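PDB 3V10: rhusiopathiae surface protein B from Erysipelothrix rhusiopathiae, which probably binds collagen as a cell-wall-anchored surface adhesin, this chain being its collagen-binding region of two immunoglobulin-like domains. Local coordinates for residues K2-E7 / Q41-K46; R64-M69 / G171-E176; P136-L139 / D145-M148; E284-D287 / N291-T294. One frame throughout, in Å; residues are numbered along the deposited sequence.

Contact 1. Residues K2-E7 / Q41-K46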
loop_
_atom_site.group_PDB
_atom_site.type_symbol
_atom_site.label_atom_id
_atom_site.label_comp_id
_atom_site.label_asym_id
_atom_site.label_seq_id
_atom_site.Cartn_x
_atom_site.Cartn_y
_atom_site.Cartn_z
ATOM N N LYS A 2 -11.650 28.947 -13.265
ATOM C CA LYS A 2 -12.913 28.383 -12.795
ATOM C C LYS A 2 -12.728 27.095 -12.000
ATOM O O LYS A 2 -11.988 26.200 -12.409
ATOM C CB LYS A 2 -13.851 28.123 -13.977
ATOM C CG LYS A 2 -15.202 27.550 -13.570
ATOM C CD LYS A 2 -16.151 27.458 -14.757
ATOM C CE LYS A 2 -17.465 26.788 -14.364
ATOM N NZ LYS A 2 -18.163 27.517 -13.261
ATOM N N ASP A 3 -13.415 27.022 -10.863
ATOM C CA ASP A 3 -13.372 25.870 -9.969
ATOM C C ASP A 3 -14.550 24.945 -10.269
ATOM O O ASP A 3 -15.712 25.335 -10.118
ATOM C CB ASP A 3 -13.442 26.355 -8.519
ATOM C CG ASP A 3 -13.361 25.227 -7.510
ATOM O OD1 ASP A 3 -13.129 24.066 -7.911
ATOM O OD2 ASP A 3 -13.524 25.513 -6.306
ATOM N N TYR A 4 -14.253 23.719 -10.692
ATOM C CA TYR A 4 -15.310 22.761 -11.007
ATOM C C TYR A 4 -15.646 21.764 -9.905
ATOM O O TYR A 4 -16.416 20.838 -10.128
ATOM C CB TYR A 4 -14.958 21.987 -12.281
ATOM C CG TYR A 4 -15.164 22.783 -13.544
ATOM C CD1 TYR A 4 -14.161 23.610 -14.046
ATOM C CD2 TYR A 4 -16.381 22.728 -14.227
ATOM C CE1 TYR A 4 -14.361 24.363 -15.199
ATOM C CE2 TYR A 4 -16.593 23.480 -15.376
ATOM C CZ TYR A 4 -15.582 24.292 -15.856
ATOM O OH TYR A 4 -15.795 25.050 -16.980
ATOM N N THR A 5 -15.093 21.960 -8.713
ATOM C CA THR A 5 -15.332 21.045 -7.605
ATOM C C THR A 5 -16.796 20.678 -7.355
ATOM O O THR A 5 -17.129 19.507 -7.186
ATOM C CB THR A 5 -14.716 21.602 -6.303
ATOM O OG1 THR A 5 -13.301 21.751 -6.483
ATOM C CG2 THR A 5 -14.969 20.646 -5.135
ATOM N N ASN A 6 -17.678 21.665 -7.335
ATOM C CA ASN A 6 -19.079 21.361 -7.091
ATOM C C ASN A 6 -19.960 21.398 -8.332
ATOM O O ASN A 6 -21.185 21.348 -8.226
ATOM C CB ASN A 6 -19.632 22.283 -6.011
ATOM C CG ASN A 6 -19.012 22.005 -4.658
ATOM O OD1 ASN A 6 -19.172 20.916 -4.097
ATOM N ND2 ASN A 6 -18.289 22.979 -4.131
ATOM N N GLU A 7 -19.329 21.478 -9.501
ATOM C CA GLU A 7 -20.053 21.476 -10.774
ATOM C C GLU A 7 -20.432 20.037 -11.122
ATOM O O GLU A 7 -19.795 19.093 -10.651
ATOM C CB GLU A 7 -19.176 22.048 -11.886
ATOM C CG GLU A 7 -19.012 23.545 -11.842
ATOM C CD GLU A 7 -20.334 24.260 -12.052
ATOM O OE1 GLU A 7 -21.103 24.383 -11.082
ATOM O OE2 GLU A 7 -20.609 24.685 -13.190
ATOM N N GLN A 41 -24.838 20.820 -20.347
ATOM C CA GLN A 41 -24.309 21.946 -21.101
ATOM C C GLN A 41 -22.813 21.843 -21.317
ATOM O O GLN A 41 -22.044 21.578 -20.395
ATOM C CB GLN A 41 -24.634 23.267 -20.401
ATOM C CG GLN A 41 -26.099 23.638 -20.462
ATOM C CD GLN A 41 -26.317 25.127 -20.330
ATOM O OE1 GLN A 41 -25.676 25.923 -21.019
ATOM N NE2 GLN A 41 -27.231 25.515 -19.451
ATOM N N LYS A 42 -22.410 22.054 -22.558
ATOM C CA LYS A 42 -21.017 21.990 -22.942
ATOM C C LYS A 42 -20.169 23.104 -22.332
ATOM O O LYS A 42 -20.540 24.276 -22.400
ATOM C CB LYS A 42 -20.928 22.062 -24.465
ATOM C CG LYS A 42 -21.077 20.721 -25.127
ATOM C CD LYS A 42 -19.840 19.915 -24.827
ATOM C CE LYS A 42 -18.629 20.609 -25.398
ATOM N NZ LYS A 42 -18.645 20.475 -26.883
ATOM N N VAL A 43 -19.044 22.741 -21.723
ATOM C CA VAL A 43 -18.137 23.738 -21.164
ATOM C C VAL A 43 -16.795 23.590 -21.872
ATOM O O VAL A 43 -16.500 22.545 -22.445
ATOM C CB VAL A 43 -17.908 23.557 -19.632
ATOM C CG1 VAL A 43 -19.233 23.553 -18.899
ATOM C CG2 VAL A 43 -17.118 22.272 -19.363
ATOM N N LYS A 44 -15.978 24.635 -21.816
ATOM C CA LYS A 44 -14.661 24.628 -22.444
ATOM C C LYS A 44 -13.611 24.794 -21.332
ATOM O O LYS A 44 -13.456 25.883 -20.773
ATOM C CB LYS A 44 -14.582 25.798 -23.438
ATOM C CG LYS A 44 -13.624 25.621 -24.628
ATOM C CD LYS A 44 -14.322 25.026 -25.894
ATOM C CE LYS A 44 -14.770 23.552 -25.719
ATOM N NZ LYS A 44 -16.165 23.243 -25.227
ATOM N N PHE A 45 -12.906 23.714 -21.009
ATOM C CA PHE A 45 -11.884 23.784 -19.970
ATOM C C PHE A 45 -10.740 24.652 -20.456
ATOM O O PHE A 45 -10.302 24.538 -21.603
ATOM C CB PHE A 45 -11.398 22.383 -19.605
ATOM C CG PHE A 45 -12.446 21.543 -18.923
ATOM C CD1 PHE A 45 -13.088 22.008 -17.777
ATOM C CD2 PHE A 45 -12.780 20.284 -19.413
ATOM C CE1 PHE A 45 -14.049 21.225 -17.129
ATOM C CE2 PHE A 45 -13.737 19.498 -18.771
ATOM C CZ PHE A 45 -14.372 19.969 -17.628
ATOM N N LYS A 46 -10.283 25.535 -19.571
ATOM C CA LYS A 46 -9.204 26.468 -19.868
ATOM C C LYS A 46 -8.016 26.206 -18.955
ATOM O O LYS A 46 -8.183 25.757 -17.819
ATOM C CB LYS A 46 -9.671 27.902 -19.624
ATOM C CG LYS A 46 -10.975 28.283 -20.303
ATOM C CD LYS A 46 -10.816 28.368 -21.805
ATOM C CE LYS A 46 -12.099 28.873 -22.444
ATOM N NZ LYS A 46 -11.956 29.084 -23.907
HETATM O O HOH W 1 -14.077 26.467 -18.083
#
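A single ring atom of Phe45 stands over the centre of the Tyr4 ring. CE1 of Phe45 lies 3.7 Å from CZ of Tyr4 and sits almost equally far from all six carbons of that ring. The pair is T-shaped: the edge of Phe45 meets the face of Tyr4, with the planes at 76° and the centroids 4.9 Å apart. Tyr4 CG lies beside the backbone N (chi1 -76°), with the ring directed at Val43 and Phe45. Val43 points back at the tyrosine and meets its hydroxyl end, its CB 3.7 Å from Tyr4 OH. Its CG2 also packs over one face of the Phe45 ring, so the valine touches both aromatics. Tyr4 OH donates to a water 2.5 Å away, and the water oxygen lies at the ring edge, in its plane. That water in turn donates to the carbonyl O of Lys44 and so bridges the two segments. Tyr4 O accepts from Glu7 N across a type I turn. The contact holds the N-terminal loop before strand 10-16 against the loop that follows strand 41-42. Backbone bonds from Lys2 and Tyr4 to Phe50 place the N-terminal loop beside strand 50-54, and Phe45 stacks further on Phe101 of strand 96-101.

Contact 2. Residues R64-M69 / G171-E176; sequences RSLRAM and GTFSTE
The Phe173 ring is sandwiched: CD2 of Leu66 lies over one face, and OG1 of its own neighbour Thr172 lies over the opposite face, toward the rim. The leucine comes from the bacterial Ig domain and the phenylalanine from the collagen-binding domain, so this is an interdomain contact of the two-domain adhesin. It is consistent with the Collagen Hug architecture, in which collagen is held between two such domains. The leucine methyl makes a CH-pi contact, with CD2 3.8 Å from the ring centroid and 27° off the normal. It is displaced toward one side of the ring, where CD2 comes within 3.4 Å of Phe173 CD1. CG of Leu66 follows alongside, 3.6 Å from Phe173 CE1. The two side chains cross at about a right angle. A chi1 of 52° puts CG of Phe173 between its backbone N and carbonyl carbon, which directs the ring at the leucine. Val120 of strand 112-123 and Met308 pack on both residues and extend the apolar patch. Each segment also carries an ST turn: Ser65 OG accepts from Arg67 N, and Ser174 OG from Glu176 N. At the rim, the guanidinium of Arg64 is tied by a salt bridge to Asp122. It approaches Thr175 only loosely, NH1 to CG2 being 4.2 Å. A water donates to Leu66 O at 2.8 Å and also, weakly, to the carbonyl O of Ser174.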
loop_
_atom_site.group_PDB
_atom_site.type_symbol
_atom_site.label_atom_id
_atom_site.label_comp_id
_atom_site.label_asym_id
_atom_site.label_seq_id
_atom_site.Cartn_x
_atom_site.Cartn_y
_atom_site.Cartn_z
ATOM N N ARG A 64 -5.570 9.744 3.472
ATOM C CA ARG A 64 -4.656 10.679 2.828
ATOM C C ARG A 64 -3.933 10.016 1.662
ATOM O O ARG A 64 -3.941 8.788 1.520
ATOM C CB ARG A 64 -3.629 11.196 3.842
ATOM C CG ARG A 64 -2.628 10.152 4.325
ATOM C CD ARG A 64 -1.511 10.803 5.127
ATOM N NE ARG A 64 -0.374 9.907 5.331
ATOM C CZ ARG A 64 -0.426 8.789 6.047
ATOM N NH1 ARG A 64 0.652 8.032 6.179
ATOM N NH2 ARG A 64 -1.556 8.426 6.633
ATOM N N SER A 65 -3.328 10.837 0.814
ATOM C CA SER A 65 -2.581 10.319 -0.324
ATOM C C SER A 65 -1.333 9.618 0.214
ATOM O O SER A 65 -0.893 9.899 1.329
ATOM C CB SER A 65 -2.178 11.473 -1.255
ATOM O OG SER A 65 -1.170 11.075 -2.168
ATOM N N LEU A 66 -0.771 8.694 -0.556
ATOM C CA LEU A 66 0.444 7.996 -0.130
ATOM C C LEU A 66 1.663 8.871 -0.398
ATOM O O LEU A 66 2.761 8.603 0.098
ATOM C CB LEU A 66 0.627 6.691 -0.904
ATOM C CG LEU A 66 -0.159 5.439 -0.520
ATOM C CD1 LEU A 66 -1.657 5.709 -0.568
ATOM C CD2 LEU A 66 0.223 4.319 -1.489
ATOM N N ARG A 67 1.461 9.910 -1.198
ATOM C CA ARG A 67 2.538 10.818 -1.581
ATOM C C ARG A 67 2.846 11.903 -0.548
ATOM O O ARG A 67 2.020 12.222 0.309
ATOM C CB ARG A 67 2.192 11.489 -2.916
ATOM C CG ARG A 67 1.770 10.540 -4.039
ATOM C CD ARG A 67 2.859 9.529 -4.369
ATOM N NE ARG A 67 4.125 10.170 -4.717
ATOM C CZ ARG A 67 4.376 10.759 -5.883
ATOM N NH1 ARG A 67 3.451 10.792 -6.829
ATOM N NH2 ARG A 67 5.557 11.325 -6.098
ATOM N N ALA A 68 4.052 12.459 -0.634
ATOM C CA ALA A 68 4.454 13.540 0.263
ATOM C C ALA A 68 3.628 14.766 -0.119
ATOM O O ALA A 68 3.201 14.893 -1.269
ATOM C CB ALA A 68 5.937 13.844 0.090
ATOM N N MET A 69 3.405 15.671 0.833
ATOM C CA MET A 69 2.632 16.885 0.551
ATOM C C MET A 69 3.343 17.657 -0.563
ATOM O O MET A 69 4.570 17.766 -0.567
ATOM C CB MET A 69 2.509 17.748 1.825
ATOM C CG MET A 69 1.745 19.083 1.667
ATOM S SD MET A 69 1.395 19.950 3.261
ATOM C CE MET A 69 2.962 20.767 3.584
ATOM N N GLY A 171 3.306 -7.518 4.439
ATOM C CA GLY A 171 3.873 -6.517 3.557
ATOM C C GLY A 171 2.897 -5.396 3.297
ATOM O O GLY A 171 1.685 -5.560 3.455
ATOM N N THR A 172 3.429 -4.245 2.910
ATOM C CA THR A 172 2.588 -3.101 2.606
ATOM C C THR A 172 3.388 -2.103 1.787
ATOM O O THR A 172 4.597 -2.272 1.583
ATOM C CB THR A 172 2.051 -2.427 3.896
ATOM O OG1 THR A 172 1.065 -1.446 3.541
ATOM C CG2 THR A 172 3.180 -1.759 4.683
ATOM N N PHE A 173 2.703 -1.080 1.298
ATOM C CA PHE A 173 3.338 -0.052 0.497
ATOM C C PHE A 173 4.089 0.905 1.403
ATOM O O PHE A 173 3.737 1.082 2.571
ATOM C CB PHE A 173 2.280 0.702 -0.320
ATOM C CG PHE A 173 1.131 1.217 0.501
ATOM C CD1 PHE A 173 1.234 2.425 1.188
ATOM C CD2 PHE A 173 -0.047 0.482 0.606
ATOM C CE1 PHE A 173 0.179 2.893 1.969
ATOM C CE2 PHE A 173 -1.108 0.940 1.386
ATOM C CZ PHE A 173 -0.995 2.148 2.070
ATOM N N SER A 174 5.143 1.507 0.861
ATOM C CA SER A 174 5.930 2.469 1.610
ATOM C C SER A 174 5.317 3.850 1.428
ATOM O O SER A 174 4.786 4.176 0.359
ATOM C CB SER A 174 7.371 2.497 1.103
ATOM O OG SER A 174 8.123 3.510 1.759
ATOM N N THR A 175 5.370 4.647 2.487
ATOM C CA THR A 175 4.872 6.016 2.427
ATOM C C THR A 175 6.090 6.939 2.474
ATOM O O THR A 175 5.955 8.165 2.470
ATOM C CB THR A 175 3.940 6.351 3.613
ATOM O OG1 THR A 175 4.622 6.098 4.844
ATOM C CG2 THR A 175 2.667 5.505 3.563
ATOM N N GLU A 176 7.283 6.342 2.508
ATOM C CA GLU A 176 8.526 7.113 2.552
ATOM C C GLU A 176 9.243 7.108 1.198
ATOM O O GLU A 176 9.952 8.048 0.858
ATOM C CB GLU A 176 9.431 6.573 3.670
ATOM C CG GLU A 176 10.749 5.932 3.238
ATOM C CD GLU A 176 11.444 5.251 4.420
ATOM O OE1 GLU A 176 11.902 5.976 5.326
ATOM O OE2 GLU A 176 11.518 3.998 4.500
HETATM O O HOH W 2 4.901 7.268 -1.228
#

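Contact 3. Residues P136-L139 / D145-M148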
loop_
_atom_site.group_PDB
_atom_site.type_symbol
_atom_site.label_atom_id
_atom_site.label_comp_id
_atom_site.label_asym_id
_atom_site.label_seq_id
_atom_site.Cartn_x
_atom_site.Cartn_y
_atom_site.Cartn_z
ATOM N N PRO A 136 -18.563 8.155 5.270
ATOM C CA PRO A 136 -19.248 8.289 3.982
ATOM C C PRO A 136 -18.658 9.491 3.259
ATOM O O PRO A 136 -18.324 10.490 3.894
ATOM C CB PRO A 136 -20.710 8.469 4.385
ATOM C CG PRO A 136 -20.620 9.124 5.716
ATOM C CD PRO A 136 -19.482 8.414 6.394
ATOM N N THR A 137 -18.525 9.408 1.941
ATOM C CA THR A 137 -17.910 10.508 1.218
ATOM C C THR A 137 -18.243 10.596 -0.273
ATOM O O THR A 137 -18.595 9.605 -0.916
ATOM C CB THR A 137 -16.362 10.409 1.361
ATOM O OG1 THR A 137 -15.734 11.581 0.830
ATOM C CG2 THR A 137 -15.843 9.188 0.601
ATOM N N ASN A 138 -18.137 11.809 -0.801
ATOM C CA ASN A 138 -18.327 12.073 -2.219
ATOM C C ASN A 138 -17.087 12.871 -2.621
ATOM O O ASN A 138 -17.093 13.609 -3.604
ATOM C CB ASN A 138 -19.609 12.885 -2.491
ATOM C CG ASN A 138 -19.691 14.160 -1.672
ATOM O OD1 ASN A 138 -18.698 14.633 -1.122
ATOM N ND2 ASN A 138 -20.892 14.733 -1.596
ATOM N N LEU A 139 -16.017 12.690 -1.845
ATOM C CA LEU A 139 -14.742 13.382 -2.059
ATOM C C LEU A 139 -14.895 14.898 -2.116
ATOM O O LEU A 139 -14.042 15.596 -2.668
ATOM C CB LEU A 139 -14.062 12.892 -3.340
ATOM C CG LEU A 139 -13.488 11.474 -3.299
ATOM C CD1 LEU A 139 -12.813 11.152 -4.621
ATOM C CD2 LEU A 139 -12.491 11.363 -2.145
ATOM N N ASP A 145 -23.529 11.721 -5.069
ATOM C CA ASP A 145 -24.118 11.142 -3.873
ATOM C C ASP A 145 -22.958 10.512 -3.103
ATOM O O ASP A 145 -22.020 9.985 -3.701
ATOM C CB ASP A 145 -25.136 10.053 -4.228
ATOM C CG ASP A 145 -26.328 10.587 -5.001
ATOM O OD1 ASP A 145 -26.744 11.737 -4.743
ATOM O OD2 ASP A 145 -26.860 9.847 -5.854
ATOM N N LYS A 146 -23.010 10.575 -1.781
ATOM C CA LYS A 146 -21.946 9.997 -0.975
ATOM C C LYS A 146 -22.031 8.476 -0.967
ATOM O O LYS A 146 -23.113 7.897 -1.083
ATOM C CB LYS A 146 -22.030 10.507 0.464
ATOM C CG LYS A 146 -21.867 12.007 0.611
ATOM C CD LYS A 146 -21.921 12.416 2.079
ATOM C CE LYS A 146 -21.848 13.929 2.247
ATOM N NZ LYS A 146 -21.856 14.324 3.690
ATOM N N GLN A 147 -20.877 7.834 -0.846
ATOM C CA GLN A 147 -20.812 6.385 -0.776
ATOM C C GLN A 147 -20.196 6.070 0.578
ATOM O O GLN A 147 -19.273 6.757 1.017
ATOM C CB GLN A 147 -19.963 5.825 -1.918
ATOM C CG GLN A 147 -20.700 5.813 -3.251
ATOM C CD GLN A 147 -19.921 5.121 -4.349
ATOM O OE1 GLN A 147 -19.316 4.072 -4.129
ATOM N NE2 GLN A 147 -19.942 5.697 -5.546
ATOM N N MET A 148 -20.714 5.047 1.249
ATOM C CA MET A 148 -20.214 4.696 2.574
ATOM C C MET A 148 -18.891 3.948 2.586
ATOM O O MET A 148 -18.624 3.091 1.747
ATOM C CB MET A 148 -21.253 3.868 3.349
ATOM C CG MET A 148 -20.752 3.296 4.691
ATOM S SD MET A 148 -20.594 4.460 6.087
ATOM C CE MET A 148 -19.364 5.475 5.567
#
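Thr137 and Gln147 pair through both of their backbone groups. Thr137 N donates to Gln147 O at 2.9 Å, and Gln147 N returns a bond of the same length to Thr137 O. Both bonds are fairly straight at the hydrogen, with angles of 162° and 169°. The second donor stands above the carbonyl plane of Thr137, about 40° out of it. Weaker CA-H...O contacts flank this pair. Pro136 CA lies 3.3 Å from Gln147 O, and Lys146 CA approaches Thr137 O. Thr137 O therefore meets both the N-H of Gln147 and the CA-H of Lys146. This is an isolated antiparallel bridge, a hydrogen-bonded pair, closing a short excursion between strands 131-134 and 150-153 of the immunoglobulin-like N-terminal region. The polar end of Asn138 is held within the excursion: OD1 accepts from Gly140 N and ND2 donates to Leu144 O. Thr137 OG1 accepts from Leu139 N at 2.9 Å, forming an ST turn on the first segment. Beside the bridge Lys146 packs on Asn138. The lysine chain is extended beyond CG and passes over the amide, with CG 3.6 Å from Asn138 ND2 and CE farther along at 4.0 Å from the same atom. Its ammonium end leads away from Pro136-Leu139. Pro136 and Met148 also lie side by side. Gln147 also turns its end away, and NE2 donates to Phe13 O of strand 10-16. The CB of Thr137 points away from Asp145-Met148, and the side chain touches Pro56, Ile149 and Phe30 of strand 28-35.

Contact 4. Residues E284-D287 / N291-T294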
loop_
_atom_site.group_PDB
_atom_site.type_symbol
_atom_site.label_atom_id
_atom_site.label_comp_id
_atom_site.label_asym_id
_atom_site.label_seq_id
_atom_site.Cartn_x
_atom_site.Cartn_y
_atom_site.Cartn_z
ATOM N N GLU A 284 10.759 -24.651 6.720
ATOM C CA GLU A 284 10.892 -26.016 7.194
ATOM C C GLU A 284 11.736 -26.004 8.446
ATOM O O GLU A 284 12.731 -25.280 8.536
ATOM C CB GLU A 284 11.541 -26.919 6.149
ATOM C CG GLU A 284 11.318 -28.402 6.447
ATOM C CD GLU A 284 11.714 -29.301 5.294
ATOM O OE1 GLU A 284 12.787 -29.934 5.370
ATOM O OE2 GLU A 284 10.950 -29.361 4.306
ATOM N N TYR A 285 11.320 -26.811 9.414
ATOM C CA TYR A 285 12.018 -26.940 10.687
ATOM C C TYR A 285 11.318 -28.024 11.492
ATOM O O TYR A 285 10.255 -28.492 11.108
ATOM C CB TYR A 285 11.954 -25.629 11.476
ATOM C CG TYR A 285 10.547 -25.174 11.811
ATOM C CD1 TYR A 285 9.727 -24.607 10.837
ATOM C CD2 TYR A 285 10.025 -25.343 13.094
ATOM C CE1 TYR A 285 8.418 -24.217 11.127
ATOM C CE2 TYR A 285 8.716 -24.958 13.394
ATOM C CZ TYR A 285 7.920 -24.398 12.406
ATOM O OH TYR A 285 6.623 -24.027 12.696
ATOM N N LYS A 286 11.934 -28.439 12.592
ATOM C CA LYS A 286 11.324 -29.420 13.488
ATOM C C LYS A 286 10.875 -28.579 14.680
ATOM O O LYS A 286 11.676 -27.819 15.223
ATOM C CB LYS A 286 12.351 -30.459 13.947
ATOM C CG LYS A 286 12.607 -31.586 12.956
ATOM C CD LYS A 286 13.690 -32.520 13.475
ATOM C CE LYS A 286 14.014 -33.634 12.483
ATOM N NZ LYS A 286 13.214 -34.870 12.719
ATOM N N ASP A 287 9.609 -28.681 15.075
ATOM C CA ASP A 287 9.131 -27.886 16.202
ATOM C C ASP A 287 9.749 -28.351 17.515
ATOM O O ASP A 287 10.587 -29.250 17.533
ATOM C CB ASP A 287 7.596 -27.905 16.302
ATOM C CG ASP A 287 7.018 -29.308 16.387
ATOM O OD1 ASP A 287 7.679 -30.200 16.956
ATOM O OD2 ASP A 287 5.884 -29.508 15.895
ATOM N N ASN A 291 8.850 -32.613 15.789
ATOM C CA ASN A 291 8.130 -32.979 14.578
ATOM C C ASN A 291 8.408 -32.018 13.440
ATOM O O ASN A 291 8.432 -30.803 13.630
ATOM C CB ASN A 291 6.637 -33.041 14.868
ATOM C CG ASN A 291 6.320 -33.987 16.000
ATOM O OD1 ASN A 291 6.771 -35.134 16.002
ATOM N ND2 ASN A 291 5.552 -33.517 16.972
ATOM N N LEU A 292 8.616 -32.579 12.254
ATOM C CA LEU A 292 8.907 -31.793 11.065
ATOM C C LEU A 292 7.681 -31.014 10.614
ATOM O O LEU A 292 6.606 -31.589 10.414
ATOM C CB LEU A 292 9.377 -32.715 9.938
ATOM C CG LEU A 292 10.050 -32.073 8.727
ATOM C CD1 LEU A 292 11.337 -31.387 9.165
ATOM C CD2 LEU A 292 10.337 -33.137 7.685
ATOM N N VAL A 293 7.847 -29.704 10.453
ATOM C CA VAL A 293 6.755 -28.844 10.020
ATOM C C VAL A 293 6.950 -28.531 8.540
ATOM O O VAL A 293 7.875 -27.808 8.163
ATOM C CB VAL A 293 6.733 -27.534 10.821
ATOM C CG1 VAL A 293 5.602 -26.651 10.341
ATOM C CG2 VAL A 293 6.582 -27.839 12.305
ATOM N N THR A 294 6.071 -29.076 7.706
ATOM C CA THR A 294 6.161 -28.874 6.261
ATOM C C THR A 294 4.833 -28.423 5.670
ATOM O O THR A 294 4.713 -28.277 4.458
ATOM C CB THR A 294 6.551 -30.190 5.552
ATOM O OG1 THR A 294 5.528 -31.176 5.775
ATOM C CG2 THR A 294 7.871 -30.716 6.087
HETATM O O HOH W 3 4.135 -30.967 17.150
#
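Tyr285 carries its ring over Val293, and the contact can be followed outward along it. CB starts on the side of the sheet that Val293 also occupies. A chi1 of 60° sets CG between the backbone N and the carbonyl carbon, which swings the ring across the valine. CD1 is 4.2 Å from Val293 CB. Farther out, CE1 lies 3.7 Å from that CB, and CE2 on the other side meets CG2. CZ lies 3.7 Å from Val293 CG2, and at the tip OH touches CG1 and CG2. The valine thus spreads over one ring face in a CH-pi contact, its CB 22° off the ring normal. Tyr285 also stacks with Phe166. Its carbonyl O accepts from Val293 N at 2.8 Å, nearly along the C=O axis. Toward the turn, Asp287 and Asn291 exchange two bonds: Asp287 N to Asn291 O, and Asn291 N to Asp287 OD1 at 2.9 Å. The second reaches OD1 from above the carboxylate plane. A water joins Asp287 OD2 to Asn291 ND2. On the face of Lys286 and Leu292, Lys286 CG rests 4.0 Å from Leu292 CD1. Together these contacts make a beta hairpin, in which strand 276-286 turns back into the short, weakly bonded strand at about 292-293, part of an antiparallel sheet of the collagen-binding domain.

From the N terminus, contact 1 comes first, closing a loop of 33 residues and joining the N-terminal loop to the loop after strand 41-42. Contact 2 opens next, on strand 61-65 and the residues after it, and closes only after 101 residues on strand 167-173, joining the two domains. Contact 3 is nested inside that long loop, where it closes an excursion of five residues. Contact 4 follows in series and closes a hairpin turn of three. No two loops cross. Contacts 1 and 4 lie on opposite sides of the chain's centre, their own centres about 64 Å apart, whereas the centre of contact 2 lies about 7 Å from the centre of the chain.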